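Local structure of 6-phosphogluconolactonase (Leishmania braziliensis, 3CSS) at residues A[157-162]-A[210-215]. The protein probably hydrolyses 6-phosphogluconolactone to 6-phosphogluconate, the second step of the oxidative pentose phosphate pathway. Numbering follows the deposited sequence.
Sequences DIVLLG and QYAKHV. Unlike the reference sequence in segment 210-215: Y211 (reference His).
I158 pairs with H214, and V159 with V215, where strands 158-162 and 214-219 begin side by side as parallel neighbours in the central mixed sheet. Two backbone hydrogen bonds join the segments, and both use H214. Its O accepts from V159 N at 2.9 Å, with a nearly straight angle of 166° at the hydrogen. Its N gives a weak, bent bond to D157 O (122°). V216 continues the pairing by bonding to V159 and L161. Two CA-H...O contacts supplement these bonds: I158 CA lies 3.2 Å from H214 O, and V215 CA lies 3.4 Å from V159 O.

Apolar contacts gather on the face that carries V159 and V215. V159 CG2 presses on A212 CB at 3.5 Å, a tight carbon pair. With CG1 anti to the backbone N (chi1 179°), this CG2 branch lies beside that N, anti to the carbonyl carbon. Further along, L161 CD1 touches V215 CG1 at 3.5 Å. On the other face, I158 packs against helix 14-30, and its CG1 approaches the H214 ring obliquely.

The backbone carbonyl O of D157 lies at the edge of the H214 ring, near its plane, 3.2 Å from H214 CD2. H214 ND1 is hydrogen-bonded to S252 OG, and D157 OD2 to V40 N. K213 lays its CB and CG beside D157, but NZ stays 6.9 Å from D157 OD1, so no salt bridge forms. Cohesion here comes from backbone pairing and buried aliphatic packing, while the D157 and H214 side chains tie the strand starts to the flanking strands 39-43 and 252-257.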
ATOM      1  N   ASP A 157       5.174   1.634  -9.983  1.00 15.75           N
ATOM      2  CA  ASP A 157       6.095   2.782  -9.880  1.00 16.37           C
ATOM      3  C   ASP A 157       6.208   3.338  -8.452  1.00 16.24           C
ATOM      4  O   ASP A 157       7.315   3.575  -7.940  1.00 16.17           O
ATOM      5  CB  ASP A 157       5.696   3.904 -10.845  1.00 16.24           C
ATOM      6  CG  ASP A 157       5.879   3.507 -12.291  1.00 17.82           C
ATOM      7  OD1 ASP A 157       7.048   3.479 -12.734  1.00 19.72           O
ATOM      8  OD2 ASP A 157       4.877   3.175 -12.948  1.00 18.42           O
ATOM      9  N   ILE A 158       5.066   3.527  -7.811  1.00 16.16           N
ATOM     10  CA  ILE A 158       5.014   4.038  -6.444  1.00 16.20           C
ATOM     11  C   ILE A 158       4.003   3.251  -5.633  1.00 15.43           C
ATOM     12  O   ILE A 158       2.823   3.209  -5.985  1.00 15.94           O
ATOM     13  CB  ILE A 158       4.608   5.537  -6.389  1.00 16.84           C
ATOM     14  CG1 ILE A 158       5.593   6.384  -7.187  1.00 19.36           C
ATOM     15  CG2 ILE A 158       4.473   6.011  -4.903  1.00 16.46           C
ATOM     16  CD1 ILE A 158       5.155   7.813  -7.365  1.00 21.35           C
ATOM     17  N   VAL A 159       4.484   2.628  -4.557  1.00 15.21           N
ATOM     18  CA  VAL A 159       3.631   1.991  -3.556  1.00 14.85           C
ATOM     19  C   VAL A 159       3.580   2.882  -2.323  1.00 14.77           C
ATOM     20  O   VAL A 159       4.600   3.111  -1.664  1.00 14.67           O
ATOM     21  CB  VAL A 159       4.099   0.552  -3.163  1.00 14.55           C
ATOM     22  CG1 VAL A 159       3.153  -0.041  -2.093  1.00 15.32           C
ATOM     23  CG2 VAL A 159       4.214  -0.370  -4.400  1.00 16.94           C
ATOM     24  N   LEU A 160       2.389   3.375  -2.002  1.00 14.62           N
ATOM     25  CA  LEU A 160       2.181   4.094  -0.779  1.00 14.69           C
ATOM     26  C   LEU A 160       1.854   3.072   0.308  1.00 15.00           C
ATOM     27  O   LEU A 160       1.088   2.131   0.052  1.00 16.37           O
ATOM     28  CB  LEU A 160       1.014   5.059  -0.920  1.00 14.13           C
ATOM     29  CG  LEU A 160       1.175   6.176  -1.941  1.00 15.26           C
ATOM     30  CD1 LEU A 160      -0.145   6.960  -2.009  1.00 14.85           C
ATOM     31  CD2 LEU A 160       2.324   7.076  -1.520  1.00 19.51           C
ATOM     32  N   LEU A 161       2.396   3.279   1.511  1.00 14.85           N
ATOM     33  CA  LEU A 161       2.197   2.369   2.627  1.00 14.28           C
ATOM     34  C   LEU A 161       2.022   3.140   3.923  1.00 14.69           C
ATOM     35  O   LEU A 161       2.384   4.305   4.021  1.00 14.11           O
ATOM     36  CB  LEU A 161       3.401   1.414   2.778  1.00 14.55           C
ATOM     37  CG  LEU A 161       3.687   0.400   1.677  1.00 14.90           C
ATOM     38  CD1 LEU A 161       4.998  -0.288   2.049  1.00 14.00           C
ATOM     39  CD2 LEU A 161       2.545  -0.602   1.530  1.00 13.95           C
ATOM     40  N   GLY A 162       1.425   2.475   4.903  1.00 14.60           N
ATOM     41  CA  GLY A 162       1.468   2.912   6.271  1.00 16.12           C
ATOM     42  C   GLY A 162       2.039   1.855   7.177  1.00 16.62           C
ATOM     43  O   GLY A 162       2.323   0.740   6.740  1.00 17.67           O
ATOM     44  N   GLN A 210       8.496  -5.385  -3.036  1.00 15.24           N
ATOM     45  CA  GLN A 210       9.947  -5.465  -3.176  1.00 14.98           C
ATOM     46  C   GLN A 210      10.455  -5.284  -4.625  1.00 15.02           C
ATOM     47  O   GLN A 210      11.657  -5.112  -4.832  1.00 15.94           O
ATOM     48  CB  GLN A 210      10.447  -6.780  -2.582  1.00 15.28           C
ATOM     49  CG  GLN A 210      10.312  -6.828  -1.071  1.00 13.94           C
ATOM     50  CD  GLN A 210      10.623  -8.184  -0.497  1.00 14.36           C
ATOM     51  OE1 GLN A 210      10.455  -9.195  -1.183  1.00 17.55           O
ATOM     52  NE2 GLN A 210      11.055  -8.230   0.762  1.00 15.75           N
ATOM     53  N   TYR A 211       9.554  -5.370  -5.603  1.00 15.30           N
ATOM     54  CA  TYR A 211       9.879  -5.085  -6.992  1.00 16.42           C
ATOM     55  C   TYR A 211       9.417  -3.685  -7.457  1.00 16.42           C
ATOM     56  O   TYR A 211       9.697  -3.283  -8.599  1.00 16.41           O
ATOM     57  CB  TYR A 211       9.290  -6.150  -7.892  1.00 16.64           C
ATOM     58  CG  TYR A 211      10.117  -7.406  -7.971  1.00 17.33           C
ATOM     59  CD1 TYR A 211       9.666  -8.604  -7.453  1.00 18.13           C
ATOM     60  CD2 TYR A 211      11.355  -7.387  -8.594  1.00 19.34           C
ATOM     61  CE1 TYR A 211      10.427  -9.756  -7.554  1.00 17.10           C
ATOM     62  CE2 TYR A 211      12.134  -8.537  -8.699  1.00 19.45           C
ATOM     63  CZ  TYR A 211      11.663  -9.725  -8.175  1.00 19.76           C
ATOM     64  OH  TYR A 211      12.435 -10.879  -8.276  1.00 17.45           O
ATOM     65  N   ALA A 212       8.725  -2.948  -6.598  1.00 15.39           N
ATOM     66  CA  ALA A 212       8.260  -1.612  -6.942  1.00 15.40           C
ATOM     67  C   ALA A 212       9.453  -0.670  -7.105  1.00 14.92           C
ATOM     68  O   ALA A 212      10.495  -0.840  -6.460  1.00 15.06           O
ATOM     69  CB  ALA A 212       7.263  -1.070  -5.879  1.00 15.59           C
ATOM     70  N   LYS A 213       9.300   0.324  -7.980  1.00 13.99           N
ATOM     71  CA  LYS A 213      10.350   1.323  -8.189  1.00 14.03           C
ATOM     72  C   LYS A 213      10.599   2.245  -7.001  1.00 13.96           C
ATOM     73  O   LYS A 213      11.749   2.551  -6.673  1.00 13.57           O
ATOM     74  CB  LYS A 213      10.046   2.147  -9.453  1.00 14.48           C
ATOM     75  CG  LYS A 213       9.919   1.309 -10.712  1.00 15.74           C
ATOM     76  CD  LYS A 213      11.157   0.481 -10.991  1.00 22.35           C
ATOM     77  CE  LYS A 213      11.123  -0.109 -12.392  1.00 25.15           C
ATOM     78  NZ  LYS A 213      12.345  -0.910 -12.682  1.00 27.72           N
ATOM     79  N   HIS A 214       9.516   2.662  -6.354  1.00 13.93           N
ATOM     80  CA  HIS A 214       9.554   3.564  -5.199  1.00 14.10           C
ATOM     81  C   HIS A 214       8.497   3.114  -4.173  1.00 13.48           C
ATOM     82  O   HIS A 214       7.336   2.815  -4.530  1.00 13.92           O
ATOM     83  CB  HIS A 214       9.277   5.003  -5.625  1.00 14.43           C
ATOM     84  CG  HIS A 214      10.099   5.465  -6.788  1.00 17.28           C
ATOM     85  ND1 HIS A 214      11.423   5.833  -6.656  1.00 20.77           N
ATOM     86  CD2 HIS A 214       9.790   5.618  -8.098  1.00 20.00           C
ATOM     87  CE1 HIS A 214      11.903   6.169  -7.846  1.00 22.21           C
ATOM     88  NE2 HIS A 214      10.927   6.067  -8.734  1.00 21.17           N
ATOM     89  N   VAL A 215       8.897   3.075  -2.915  1.00 12.85           N
ATOM     90  CA  VAL A 215       7.981   2.754  -1.820  1.00 12.37           C
ATOM     91  C   VAL A 215       8.011   3.948  -0.871  1.00 12.65           C
ATOM     92  O   VAL A 215       9.075   4.418  -0.503  1.00 12.91           O
ATOM     93  CB  VAL A 215       8.408   1.461  -1.084  1.00 13.07           C
ATOM     94  CG1 VAL A 215       7.513   1.195   0.102  1.00 13.84           C
ATOM     95  CG2 VAL A 215       8.417   0.261  -2.051  1.00 11.25           C
TER